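Local coordinates for protein inactive glucansucrase (Lactobacillus reuteri, PDB 5JBD) that is an inactive member of the glucansucrases of glycosyl hydrolase family 70, is built round a TIM barrel and binds a calcium ion, at residues G207-A212 / Q759-V764; I785-T790 / I851-K856; V371-D376 / G499-T504; T377-A382 / S455-V460; D289-D294 / T818-T823. All blocks are in the same frame, centred on the assembly; numbering follows the deposited sequence.

Interaction 1 of 5, residues G207-A212 / Q759-V764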
# COMPACT_ATOMS: atom_id res chain seq x y z
N GLY A 207 -16.30 -22.81 -21.52
CA GLY A 207 -15.59 -23.42 -20.41
C GLY A 207 -16.39 -23.35 -19.11
O GLY A 207 -17.57 -23.04 -19.11
N ASN A 208 -15.70 -23.61 -18.01
CA ASN A 208 -16.33 -23.74 -16.71
C ASN A 208 -15.25 -23.61 -15.65
O ASN A 208 -14.28 -24.38 -15.65
CB ASN A 208 -17.00 -25.12 -16.60
CG ASN A 208 -17.74 -25.32 -15.28
OD1 ASN A 208 -17.15 -25.26 -14.21
ND2 ASN A 208 -19.03 -25.60 -15.36
N THR A 209 -15.42 -22.64 -14.75
CA THR A 209 -14.50 -22.44 -13.62
C THR A 209 -15.31 -22.36 -12.32
O THR A 209 -15.06 -21.49 -11.48
CB THR A 209 -13.65 -21.16 -13.80
OG1 THR A 209 -14.53 -20.05 -13.99
CG2 THR A 209 -12.72 -21.30 -14.99
N SER A 210 -16.27 -23.28 -12.15
CA SER A 210 -17.29 -23.16 -11.12
C SER A 210 -16.75 -23.24 -9.69
O SER A 210 -17.36 -22.68 -8.77
CB SER A 210 -18.43 -24.17 -11.31
OG SER A 210 -17.96 -25.50 -11.23
N TYR A 211 -15.62 -23.91 -9.51
CA TYR A 211 -14.86 -23.89 -8.24
C TYR A 211 -14.49 -22.45 -7.78
O TYR A 211 -14.29 -22.20 -6.60
CB TYR A 211 -13.58 -24.77 -8.33
CG TYR A 211 -12.78 -24.46 -9.58
CD1 TYR A 211 -11.93 -23.36 -9.62
CD2 TYR A 211 -12.94 -25.21 -10.75
CE1 TYR A 211 -11.25 -23.03 -10.77
CE2 TYR A 211 -12.27 -24.87 -11.91
CZ TYR A 211 -11.42 -23.77 -11.91
OH TYR A 211 -10.72 -23.41 -13.03
N ALA A 212 -14.38 -21.51 -8.73
CA ALA A 212 -14.09 -20.08 -8.41
C ALA A 212 -15.33 -19.17 -8.35
O ALA A 212 -15.19 -17.94 -8.21
CB ALA A 212 -13.07 -19.52 -9.41
N GLN A 759 -1.15 -20.97 -9.89
CA GLN A 759 -2.07 -20.54 -10.94
C GLN A 759 -3.40 -21.28 -10.86
O GLN A 759 -3.47 -22.44 -10.41
CB GLN A 759 -1.48 -20.73 -12.33
CG GLN A 759 -0.47 -19.68 -12.72
CD GLN A 759 0.17 -19.95 -14.07
OE1 GLN A 759 1.02 -20.83 -14.19
NE2 GLN A 759 -0.24 -19.20 -15.08
N GLU A 760 -4.44 -20.59 -11.32
CA GLU A 760 -5.80 -21.10 -11.32
C GLU A 760 -6.49 -20.61 -12.58
O GLU A 760 -6.28 -19.48 -13.01
CB GLU A 760 -6.53 -20.59 -10.07
CG GLU A 760 -7.88 -21.24 -9.79
CD GLU A 760 -8.58 -20.70 -8.56
OE1 GLU A 760 -8.03 -19.80 -7.86
OE2 GLU A 760 -9.70 -21.18 -8.28
N ALA A 761 -7.30 -21.47 -13.20
CA ALA A 761 -8.12 -21.05 -14.33
C ALA A 761 -9.31 -20.28 -13.77
O ALA A 761 -10.15 -20.84 -13.05
CB ALA A 761 -8.58 -22.23 -15.17
N VAL A 762 -9.37 -19.00 -14.08
CA VAL A 762 -10.50 -18.14 -13.70
C VAL A 762 -11.12 -17.55 -14.95
O VAL A 762 -10.44 -17.41 -15.96
CB VAL A 762 -10.06 -17.00 -12.75
CG1 VAL A 762 -9.78 -17.55 -11.36
CG2 VAL A 762 -8.83 -16.26 -13.27
N THR A 763 -12.41 -17.24 -14.89
CA THR A 763 -13.09 -16.57 -15.98
C THR A 763 -13.10 -15.07 -15.68
O THR A 763 -13.54 -14.65 -14.60
CB THR A 763 -14.51 -17.13 -16.16
OG1 THR A 763 -14.44 -18.54 -16.38
CG2 THR A 763 -15.19 -16.48 -17.36
N VAL A 764 -12.60 -14.26 -16.63
CA VAL A 764 -12.38 -12.83 -16.38
C VAL A 764 -12.90 -11.86 -17.44
O VAL A 764 -13.17 -12.24 -18.58
CB VAL A 764 -10.88 -12.51 -16.17
CG1 VAL A 764 -10.26 -13.46 -15.14
CG2 VAL A 764 -10.09 -12.54 -17.48
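Thr-209 runs closest to strand 758-767 at Val-762, with 5.9 Å between their CA atoms, and the loop then coils into a short 3-10 segment, residues 210-212. Two hydroxyls of this loop reach the strand. Thr-209 OG1 stands between its own backbone N and carbonyl carbon (chi1 55°). This turns it to Thr-763 OG1, 2.8 Å away, in a hydrogen bond that either hydroxyl could donate. Thr-763 OG1 is also held by Asn-199 ND2. The second hydroxyl, Tyr-211 OH, donates to Ala-761 O at 2.6 Å, tilted 20° from the carbonyl plane. The methyl CG2 of Thr-209 rests on the same carbonyl oxygen, 3.3 Å from Ala-761 O.

The Tyr-211 ring and the Glu-760 chain run past one another, pointing opposite ways. Glu-760 OE2 lies at the ring edge, 3.4 Å from Tyr-211 CD1, and the two planes are 26° apart. The other oxygen, Glu-760 OE1, bonds Thr-790 OG1 and Ala-838 N. Ala-212 CB adds apolar packing, 4.3 Å from Val-762 CG1.

Strand 758-767 belongs to an antiparallel sheet, between strands 193-197 and 784-791. Its backbone pairs with Val-197 at Thr-763. At Ala-761, a side-chain hydroxyl from the loop takes up the carbonyl instead. Side-chain bonds thus satisfy buried polar atoms of the strand and tie the loop to it.

Interaction 2 of 5, residues I785-T790 / I851-K856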
# COMPACT_ATOMS: atom_id res chain seq x y z
N ILE A 785 -11.24 -17.34 -20.11
CA ILE A 785 -10.43 -18.10 -19.17
C ILE A 785 -9.00 -17.56 -19.19
O ILE A 785 -8.40 -17.43 -20.25
CB ILE A 785 -10.51 -19.63 -19.44
CG1 ILE A 785 -11.96 -20.09 -19.20
CG2 ILE A 785 -9.54 -20.37 -18.53
CD1 ILE A 785 -12.21 -21.57 -19.26
N TYR A 786 -8.47 -17.30 -17.99
CA TYR A 786 -7.20 -16.62 -17.76
C TYR A 786 -6.50 -17.35 -16.62
O TYR A 786 -7.14 -17.70 -15.61
CB TYR A 786 -7.52 -15.17 -17.34
CG TYR A 786 -6.35 -14.22 -17.08
CD1 TYR A 786 -5.45 -13.88 -18.08
CD2 TYR A 786 -6.20 -13.59 -15.83
CE1 TYR A 786 -4.41 -12.97 -17.85
CE2 TYR A 786 -5.17 -12.68 -15.59
CZ TYR A 786 -4.28 -12.36 -16.59
OH TYR A 786 -3.24 -11.46 -16.36
N PHE A 787 -5.19 -17.59 -16.76
CA PHE A 787 -4.45 -18.39 -15.79
C PHE A 787 -3.75 -17.51 -14.74
O PHE A 787 -2.52 -17.49 -14.63
CB PHE A 787 -3.46 -19.32 -16.50
CG PHE A 787 -4.10 -20.28 -17.47
CD1 PHE A 787 -5.23 -21.02 -17.12
CD2 PHE A 787 -3.55 -20.47 -18.73
CE1 PHE A 787 -5.81 -21.92 -18.01
CE2 PHE A 787 -4.12 -21.38 -19.63
CZ PHE A 787 -5.25 -22.10 -19.26
N ALA A 788 -4.56 -16.80 -13.96
CA ALA A 788 -4.04 -15.86 -12.96
C ALA A 788 -3.36 -16.62 -11.84
O ALA A 788 -3.79 -17.73 -11.49
CB ALA A 788 -5.17 -15.02 -12.39
N TYR A 789 -2.32 -16.02 -11.29
CA TYR A 789 -1.76 -16.45 -10.01
C TYR A 789 -2.71 -15.99 -8.91
O TYR A 789 -2.90 -14.79 -8.73
CB TYR A 789 -0.35 -15.89 -9.81
CG TYR A 789 0.66 -16.54 -10.73
CD1 TYR A 789 0.85 -16.08 -12.03
CD2 TYR A 789 1.38 -17.65 -10.31
CE1 TYR A 789 1.76 -16.70 -12.88
CE2 TYR A 789 2.31 -18.27 -11.15
CZ TYR A 789 2.49 -17.79 -12.43
OH TYR A 789 3.38 -18.40 -13.27
N THR A 790 -3.35 -16.95 -8.24
CA THR A 790 -4.37 -16.67 -7.22
C THR A 790 -4.24 -17.46 -5.90
O THR A 790 -4.92 -17.14 -4.93
CB THR A 790 -5.75 -17.08 -7.73
OG1 THR A 790 -5.77 -18.49 -7.92
CG2 THR A 790 -6.10 -16.39 -9.04
N ILE A 851 -3.69 -13.04 -22.44
CA ILE A 851 -5.09 -13.46 -22.38
C ILE A 851 -5.38 -14.69 -23.24
O ILE A 851 -6.44 -15.29 -23.11
CB ILE A 851 -6.03 -12.26 -22.74
CG1 ILE A 851 -7.44 -12.43 -22.16
CG2 ILE A 851 -6.13 -12.05 -24.25
CD1 ILE A 851 -7.51 -12.64 -20.67
N GLY A 852 -4.43 -15.04 -24.13
CA GLY A 852 -4.58 -16.17 -25.06
C GLY A 852 -3.77 -17.41 -24.75
O GLY A 852 -3.55 -18.23 -25.64
N LEU A 853 -3.31 -17.56 -23.50
CA LEU A 853 -2.55 -18.75 -23.09
C LEU A 853 -3.41 -20.01 -23.15
O LEU A 853 -2.91 -21.08 -23.52
CB LEU A 853 -1.97 -18.61 -21.67
CG LEU A 853 -0.83 -17.61 -21.45
CD1 LEU A 853 -0.38 -17.60 -20.00
CD2 LEU A 853 0.35 -17.91 -22.34
N ALA A 854 -4.69 -19.88 -22.79
CA ALA A 854 -5.62 -21.02 -22.75
C ALA A 854 -5.84 -21.62 -24.13
O ALA A 854 -6.24 -20.92 -25.06
CB ALA A 854 -6.95 -20.59 -22.14
N VAL A 855 -5.58 -22.93 -24.26
CA VAL A 855 -5.63 -23.60 -25.55
C VAL A 855 -7.08 -23.83 -25.97
O VAL A 855 -7.87 -24.42 -25.23
CB VAL A 855 -4.87 -24.95 -25.53
CG1 VAL A 855 -5.03 -25.70 -26.86
CG2 VAL A 855 -3.39 -24.72 -25.24
N LYS A 856 -7.41 -23.34 -27.16
CA LYS A 856 -8.66 -23.63 -27.82
C LYS A 856 -8.35 -24.46 -29.05
O LYS A 856 -7.32 -24.25 -29.70
CB LYS A 856 -9.37 -22.34 -28.23
CG LYS A 856 -9.80 -21.50 -27.04
CD LYS A 856 -10.52 -20.22 -27.46
CE LYS A 856 -11.08 -19.52 -26.23
NZ LYS A 856 -11.68 -18.18 -26.49
O HOH W 1 -5.77 -17.45 -21.37
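Tyr-786 and Phe-787 are the two rings that meet segment 851-856, and each is approached obliquely. The Tyr-786 side chain crosses that of Ile-851 at about a right angle. Its CG lies anti to the backbone N (chi1 -178°), and the ring carbon CD1 touches Ile-851 CD1 at 3.5 Å. At the far end of the ring, Tyr-786 OH bonds Glu-172 OE2 and Gln-847 N.

Phe-787 has its CG beside the backbone N (chi1 -59°), and the ring is directed at Leu-853 and Ala-854. CE2 is 3.5 Å from Ala-854 CA, and CZ is 3.7 Å from Ala-854 CB. On the same ring, CD2 packs against Leu-853 CB at 3.8 Å. Phe-787 is also the centre of an inverse gamma turn, closed by a weak bond from Ala-788 N to Tyr-786 O. Ile-785 completes the apolar patch, its CG2 4.4 Å from Ala-854 CB.

Strand 784-791 is an outermost strand of an antiparallel sheet. Strand 758-767 pairs with it along one edge. The irregular segment 851-856 lies against it without a direct hydrogen bond. One water bridges the backbones instead. It donates to Ile-785 O at 2.9 Å and accepts from Ala-854 N at 3.0 Å. A weak bond goes from the same water to Ile-851 O.

The side-chain contact is therefore wholly apolar, while the backbone groups beside it are joined through a single water.

Interaction 3 of 5, residues V371-D376 / G499-T504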
# COMPACT_ATOMS: atom_id res chain seq x y z
N VAL A 371 -11.31 20.27 10.27
CA VAL A 371 -11.59 21.20 11.37
C VAL A 371 -11.27 22.67 11.01
O VAL A 371 -10.14 22.99 10.60
CB VAL A 371 -10.77 20.83 12.63
CG1 VAL A 371 -11.28 21.60 13.85
CG2 VAL A 371 -10.80 19.32 12.87
N ASN A 372 -12.26 23.55 11.18
CA ASN A 372 -12.05 25.00 11.08
C ASN A 372 -11.42 25.47 12.38
O ASN A 372 -11.95 25.18 13.44
CB ASN A 372 -13.38 25.72 10.83
CG ASN A 372 -13.22 27.22 10.73
OD1 ASN A 372 -12.86 27.89 11.70
ND2 ASN A 372 -13.49 27.77 9.57
N ARG A 373 -10.28 26.15 12.30
CA ARG A 373 -9.52 26.51 13.50
C ARG A 373 -9.43 28.04 13.70
O ARG A 373 -8.51 28.52 14.36
CB ARG A 373 -8.14 25.86 13.47
CG ARG A 373 -8.19 24.34 13.54
CD ARG A 373 -6.80 23.69 13.59
NE ARG A 373 -6.91 22.24 13.82
CZ ARG A 373 -7.07 21.31 12.87
NH1 ARG A 373 -7.11 21.64 11.58
NH2 ARG A 373 -7.20 20.04 13.21
N GLN A 374 -10.38 28.78 13.16
CA GLN A 374 -10.45 30.23 13.39
C GLN A 374 -10.52 30.52 14.88
O GLN A 374 -9.76 31.32 15.39
CB GLN A 374 -11.66 30.85 12.68
CG GLN A 374 -11.66 32.38 12.71
CD GLN A 374 -10.82 32.97 11.62
OE1 GLN A 374 -11.07 32.72 10.44
NE2 GLN A 374 -9.83 33.80 12.00
N ASN A 375 -11.44 29.85 15.57
CA ASN A 375 -11.60 30.03 17.00
C ASN A 375 -12.26 28.77 17.57
O ASN A 375 -13.47 28.69 17.79
CB ASN A 375 -12.42 31.30 17.29
CG ASN A 375 -12.26 31.80 18.72
OD1 ASN A 375 -11.18 31.73 19.31
ND2 ASN A 375 -13.34 32.34 19.26
N ASP A 376 -11.41 27.76 17.76
CA ASP A 376 -11.83 26.41 18.14
C ASP A 376 -11.73 26.32 19.65
O ASP A 376 -10.63 26.15 20.19
CB ASP A 376 -10.93 25.39 17.44
CG ASP A 376 -11.28 23.94 17.75
OD1 ASP A 376 -12.15 23.65 18.63
OD2 ASP A 376 -10.63 23.05 17.11
N GLY A 499 -5.44 23.50 25.34
CA GLY A 499 -6.42 24.60 25.40
C GLY A 499 -7.02 24.96 24.07
O GLY A 499 -6.78 24.28 23.07
N GLY A 500 -7.82 26.03 24.07
CA GLY A 500 -8.44 26.55 22.87
C GLY A 500 -7.42 26.99 21.84
O GLY A 500 -6.25 27.17 22.15
N GLN A 501 -7.88 27.13 20.60
CA GLN A 501 -7.02 27.57 19.51
C GLN A 501 -7.70 28.69 18.75
O GLN A 501 -8.90 28.61 18.44
CB GLN A 501 -6.73 26.44 18.52
CG GLN A 501 -5.82 26.87 17.37
CD GLN A 501 -5.41 25.71 16.48
OE1 GLN A 501 -5.98 24.63 16.55
NE2 GLN A 501 -4.40 25.93 15.64
N THR A 502 -6.91 29.71 18.41
CA THR A 502 -7.34 30.80 17.53
C THR A 502 -6.26 31.01 16.47
O THR A 502 -5.09 31.14 16.79
CB THR A 502 -7.56 32.11 18.33
OG1 THR A 502 -8.51 31.87 19.37
CG2 THR A 502 -8.07 33.25 17.42
N MET A 503 -6.67 31.02 15.21
CA MET A 503 -5.78 31.32 14.10
C MET A 503 -6.26 32.61 13.45
O MET A 503 -7.42 32.70 13.03
CB MET A 503 -5.81 30.22 13.05
CG MET A 503 -5.28 28.88 13.52
SD MET A 503 -5.18 27.65 12.19
CE MET A 503 -3.77 28.23 11.28
N THR A 504 -5.35 33.56 13.32
CA THR A 504 -5.68 34.93 12.93
C THR A 504 -4.66 35.46 11.92
O THR A 504 -3.46 35.37 12.17
CB THR A 504 -5.65 35.81 14.19
OG1 THR A 504 -6.60 35.32 15.14
CG2 THR A 504 -5.98 37.25 13.88
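The guanidinium of Arg-373 has Gln-501 OE1 at its edge, near its plane, and Val-371 CB over one face, 3.6 Å above the plane and offset toward the rim. The Gln-501 amide is turned 50° against it. The closest approach is by the aliphatic chain, with Arg-373 CD 3.2 Å from Gln-501 OE1. The polar ends are satisfied elsewhere: Arg-373 NE donates to Lys-457 O, and Gln-501 OE1 accepts from Lys-457 N. Met-503 SD packs on Arg-373 CB at 3.7 Å.

Residues 375-376 pair antiparallel with 501-502, at an edge of the antiparallel sheet that continues through strands 510-515 and 537-542. Asp-376 and Gln-501 are a hydrogen-bonded pair. Asp-376 N reaches Gln-501 O at 2.7 Å, and Gln-501 N reaches Asp-376 O at 2.9 Å. Asn-375 and Thr-502 are the next, non-hydrogen-bonded pair. Their side chains run alongside each other in one direction, and Thr-502 OG1 donates to Asn-375 OD1 at 2.7 Å. Thr-502 OG1 also bonds Tyr-516 OH. Farther on, Met-503 N donates to Gln-374 O at 3.1 Å, from 45° above the carbonyl plane, and weakly to Arg-373 O.

Interaction 4 of 5, residues T377-A382 / S455-V460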
# COMPACT_ATOMS: atom_id res chain seq x y z
N THR A 377 -12.89 26.46 20.32
CA THR A 377 -12.94 26.61 21.79
C THR A 377 -13.92 25.65 22.48
O THR A 377 -14.35 25.91 23.60
CB THR A 377 -13.31 28.06 22.18
OG1 THR A 377 -14.64 28.36 21.73
CG2 THR A 377 -12.33 29.05 21.58
N THR A 378 -14.26 24.55 21.80
CA THR A 378 -15.13 23.52 22.31
C THR A 378 -14.42 22.18 22.19
O THR A 378 -13.37 22.08 21.55
CB THR A 378 -16.44 23.45 21.50
OG1 THR A 378 -16.13 23.31 20.11
CG2 THR A 378 -17.29 24.72 21.72
N GLU A 379 -14.99 21.15 22.81
CA GLU A 379 -14.46 19.78 22.74
C GLU A 379 -15.58 18.79 22.41
O GLU A 379 -16.76 19.11 22.56
CB GLU A 379 -13.73 19.41 24.03
CG GLU A 379 -12.33 20.02 24.10
CD GLU A 379 -11.68 19.84 25.45
OE1 GLU A 379 -11.44 18.68 25.88
OE2 GLU A 379 -11.40 20.87 26.09
N ASN A 380 -15.19 17.61 21.93
CA ASN A 380 -16.10 16.56 21.50
C ASN A 380 -17.03 16.92 20.35
O ASN A 380 -18.07 16.29 20.18
CB ASN A 380 -16.90 16.05 22.70
CG ASN A 380 -15.99 15.69 23.85
OD1 ASN A 380 -15.23 14.74 23.75
ND2 ASN A 380 -16.01 16.49 24.91
N GLU A 381 -16.64 17.91 19.56
CA GLU A 381 -17.43 18.37 18.40
C GLU A 381 -16.77 18.04 17.07
O GLU A 381 -17.46 17.74 16.10
CB GLU A 381 -17.68 19.89 18.48
CG GLU A 381 -18.52 20.28 19.68
CD GLU A 381 -19.02 21.72 19.66
OE1 GLU A 381 -18.43 22.60 18.96
OE2 GLU A 381 -20.00 21.97 20.38
N ALA A 382 -15.45 18.13 17.00
CA ALA A 382 -14.73 17.90 15.76
C ALA A 382 -14.73 16.41 15.44
O ALA A 382 -14.85 15.57 16.33
CB ALA A 382 -13.30 18.40 15.87
N SER A 455 0.92 22.11 16.57
CA SER A 455 0.19 23.04 17.44
C SER A 455 -1.32 22.98 17.22
O SER A 455 -2.07 23.53 18.03
CB SER A 455 0.71 24.47 17.26
OG SER A 455 0.57 24.93 15.93
N ASN A 456 -1.78 22.33 16.15
CA ASN A 456 -3.22 22.26 15.85
C ASN A 456 -4.03 21.49 16.92
O ASN A 456 -3.61 20.42 17.38
CB ASN A 456 -3.47 21.61 14.47
CG ASN A 456 -3.45 22.62 13.33
OD1 ASN A 456 -3.42 23.84 13.51
ND2 ASN A 456 -3.54 22.09 12.11
N LYS A 457 -5.19 22.04 17.28
CA LYS A 457 -6.15 21.39 18.17
C LYS A 457 -7.01 20.41 17.36
O LYS A 457 -7.13 20.55 16.13
CB LYS A 457 -7.08 22.47 18.78
CG LYS A 457 -8.03 22.01 19.87
CD LYS A 457 -8.79 23.21 20.45
CE LYS A 457 -9.73 22.82 21.58
NZ LYS A 457 -10.73 21.83 21.12
N ASP A 458 -7.67 19.48 18.04
CA ASP A 458 -8.60 18.56 17.41
C ASP A 458 -7.94 17.76 16.28
O ASP A 458 -8.41 17.73 15.14
CB ASP A 458 -9.88 19.27 16.96
CG ASP A 458 -10.79 19.61 18.14
OD1 ASP A 458 -11.14 18.71 18.92
OD2 ASP A 458 -11.14 20.80 18.29
N THR A 459 -6.82 17.14 16.63
CA THR A 459 -6.16 16.16 15.78
C THR A 459 -5.14 15.32 16.53
O THR A 459 -4.62 15.74 17.55
CB THR A 459 -5.45 16.84 14.55
OG1 THR A 459 -5.09 15.84 13.58
CG2 THR A 459 -4.22 17.60 14.97
N VAL A 460 -4.87 14.12 16.02
CA VAL A 460 -3.69 13.36 16.41
C VAL A 460 -2.67 13.52 15.27
O VAL A 460 -2.83 12.93 14.21
CB VAL A 460 -3.99 11.87 16.67
CG1 VAL A 460 -2.72 11.13 17.09
CG2 VAL A 460 -5.08 11.73 17.73
O HOH W 2 -14.24 21.82 18.69
O HOH W 3 -13.96 19.18 19.36
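Lys-457 and Asp-458 make a small, largely polar contact with the loop 377-382. The two loops lead into adjacent strands of the TIM barrel, 385-388 and 460-464, and meet near the N-terminal ends of those strands. The one direct hydrogen bond between the segments is from Lys-457 NZ to Thr-378 O, 2.7 Å long. The lysine chain is extended as far as CE and bends only at its last torsion (chi4 -59°), which brings the ammonium to that carbonyl. The C=O...N angle is 158°. The same NZ forms a salt bridge with Asp-458 OD2 at 3.0 Å, meeting it from above the carboxylate plane.

Asp-458 faces Ala-382. The methyl CB of Ala-382 lies 3.6 Å from Asp-458 CG. Two waters occupy the region between the carboxylate and the loop. One lies 2.8 Å from Thr-378 OG1 and near Asp-458 OD2. The other accepts from Glu-381 N at 3.0 Å and sits 2.9 Å from Asp-458 OD1. Ser-643 OG is a further partner of Asp-458 OD1. Within the loop, Thr-378 OG1 donates to Glu-381 OE1 at 2.7 Å. Glu-379 OE1 turns instead to Ala-645 N.

The buried lysine thus serves a backbone carbonyl, Asp-458 and, more weakly, Asp-376 OD1. Its charge would offset negative charge on Asp-458, but the nearby Asp-376 carboxylate pulls the other way and may share a proton with it.

Interaction 5 of 5, residues D289-D294 / T818-T823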
# COMPACT_ATOMS: atom_id res chain seq x y z
N ASP A 289 -14.77 -3.33 1.40
CA ASP A 289 -16.13 -3.37 1.94
C ASP A 289 -16.11 -2.81 3.37
O ASP A 289 -15.38 -3.31 4.24
CB ASP A 289 -16.69 -4.80 1.90
CG ASP A 289 -18.18 -4.87 2.20
OD1 ASP A 289 -18.66 -4.19 3.12
OD2 ASP A 289 -18.89 -5.64 1.52
N ALA A 290 -16.86 -1.73 3.60
CA ALA A 290 -16.84 -1.03 4.90
C ALA A 290 -17.34 -1.86 6.08
O ALA A 290 -17.08 -1.48 7.23
CB ALA A 290 -17.59 0.30 4.83
N ASP A 291 -18.02 -2.99 5.81
CA ASP A 291 -18.35 -3.95 6.87
C ASP A 291 -17.15 -4.28 7.75
O ASP A 291 -17.31 -4.46 8.96
CB ASP A 291 -18.82 -5.29 6.28
CG ASP A 291 -20.12 -5.21 5.53
OD1 ASP A 291 -20.84 -4.18 5.59
OD2 ASP A 291 -20.43 -6.21 4.84
N VAL A 292 -15.96 -4.37 7.15
CA VAL A 292 -14.78 -4.81 7.91
C VAL A 292 -14.32 -3.75 8.91
O VAL A 292 -13.70 -4.09 9.92
CB VAL A 292 -13.61 -5.27 7.01
CG1 VAL A 292 -14.06 -6.36 6.05
CG2 VAL A 292 -12.95 -4.10 6.27
N LEU A 293 -14.65 -2.49 8.67
CA LEU A 293 -14.38 -1.43 9.64
C LEU A 293 -15.35 -1.52 10.83
O LEU A 293 -14.93 -1.37 11.97
CB LEU A 293 -14.44 -0.05 8.98
CG LEU A 293 -13.59 0.15 7.72
CD1 LEU A 293 -13.89 1.51 7.11
CD2 LEU A 293 -12.11 0.02 8.02
N ASP A 294 -16.62 -1.79 10.57
CA ASP A 294 -17.60 -2.07 11.63
C ASP A 294 -17.14 -3.25 12.50
O ASP A 294 -17.16 -3.19 13.72
CB ASP A 294 -18.98 -2.42 11.05
CG ASP A 294 -19.69 -1.22 10.45
OD1 ASP A 294 -19.42 -0.06 10.82
OD2 ASP A 294 -20.58 -1.44 9.60
N THR A 818 -24.14 -10.74 14.50
CA THR A 818 -24.40 -9.39 14.00
C THR A 818 -24.39 -9.39 12.49
O THR A 818 -23.38 -9.75 11.87
CB THR A 818 -23.34 -8.43 14.52
OG1 THR A 818 -23.40 -8.42 15.94
CG2 THR A 818 -23.55 -6.99 13.96
N LYS A 819 -25.51 -8.97 11.89
CA LYS A 819 -25.63 -8.99 10.43
C LYS A 819 -24.92 -7.78 9.83
O LYS A 819 -25.21 -6.65 10.18
CB LYS A 819 -27.10 -9.00 10.03
CG LYS A 819 -27.81 -10.28 10.43
CD LYS A 819 -29.26 -10.28 9.98
CE LYS A 819 -29.89 -11.67 10.09
NZ LYS A 819 -30.59 -11.83 11.38
N ALA A 820 -23.97 -8.04 8.95
CA ALA A 820 -23.24 -6.99 8.24
C ALA A 820 -24.16 -6.17 7.32
O ALA A 820 -25.13 -6.69 6.76
CB ALA A 820 -22.09 -7.59 7.44
N ILE A 821 -23.85 -4.89 7.16
CA ILE A 821 -24.67 -3.97 6.35
C ILE A 821 -24.69 -4.38 4.88
O ILE A 821 -25.74 -4.50 4.29
CB ILE A 821 -24.18 -2.49 6.48
CG1 ILE A 821 -24.38 -2.01 7.94
CG2 ILE A 821 -24.92 -1.57 5.51
CD1 ILE A 821 -23.99 -0.56 8.28
N SER A 822 -23.52 -4.57 4.29
CA SER A 822 -23.44 -4.78 2.84
C SER A 822 -24.14 -6.08 2.41
O SER A 822 -24.78 -6.09 1.37
CB SER A 822 -22.00 -4.73 2.33
OG SER A 822 -21.29 -5.94 2.53
N THR A 823 -24.04 -7.13 3.23
CA THR A 823 -24.60 -8.47 2.88
C THR A 823 -25.90 -8.86 3.56
O THR A 823 -26.62 -9.71 3.05
CB THR A 823 -23.61 -9.58 3.25
OG1 THR A 823 -23.31 -9.51 4.66
CG2 THR A 823 -22.34 -9.43 2.45
O HOH W 4 -21.48 -4.06 8.96
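Ser-822 OG lies between two carboxylates, 2.6 Å from Asp-289 OD2 and 2.5 Å from Asp-291 OD2. The second distance is very short, and which of the two takes the single hydroxyl proton is not settled. The aspartates lie where the chain turns into helix 291-304, after strand 279-282 of the TIM barrel. Ser-822 N gives a clearer bond. It donates to Asp-291 OD1 at 3.0 Å, nearly straight at 164°, on the syn lone pair. Ser-822 thus meets both oxygens of Asp-291, securely through N and possibly through OG.

Asp-289 also makes a capping bond: its OD1 accepts from Asp-291 N at 3.0 Å. Its CG is anti to the backbone N (chi1 -169°), and the carboxylate thus reaches both this turn and the serine.

Outside the two segments, Gln-226 NE2 bonds Asp-291 OD1 and Gln-252 NE2 bonds Asp-291 OD2. Asp-294 OD1 forms a salt bridge with Lys-334 NZ. A water links Asp-294 OD2 to Ile-821 N, donating to the first and accepting from the second. The packing is slight. Ala-820 CB lies 3.4 Å from Asp-291 OD2, and Ile-821 CD1 is 3.8 Å from Asp-294 OD2.

Interactions 1 and 2 sit 9 Å apart, centre to centre, on neighbouring strands of one antiparallel sheet. Val-762 O to Tyr-786 N, 2.8 Å, joins them. Interactions 3 and 4 form a second group, with centres 8 Å apart, on the opposite side of the chain's centre from the first pair. Here Asp-376 OD2 and Asp-458 OD2 approach to 2.6 Å, so a shared proton is possible. The centres of interactions 1 and 3 are about 57 Å apart. Interaction 5 stands alone: its nearest atoms are about 15 Å from interaction 1 and about 17 Å from interaction 4. The Asp-289 side chain lies about 8 Å from the calcium ion, which is bound by Glu-237, Asp-243, Asn-287 and Asn-751.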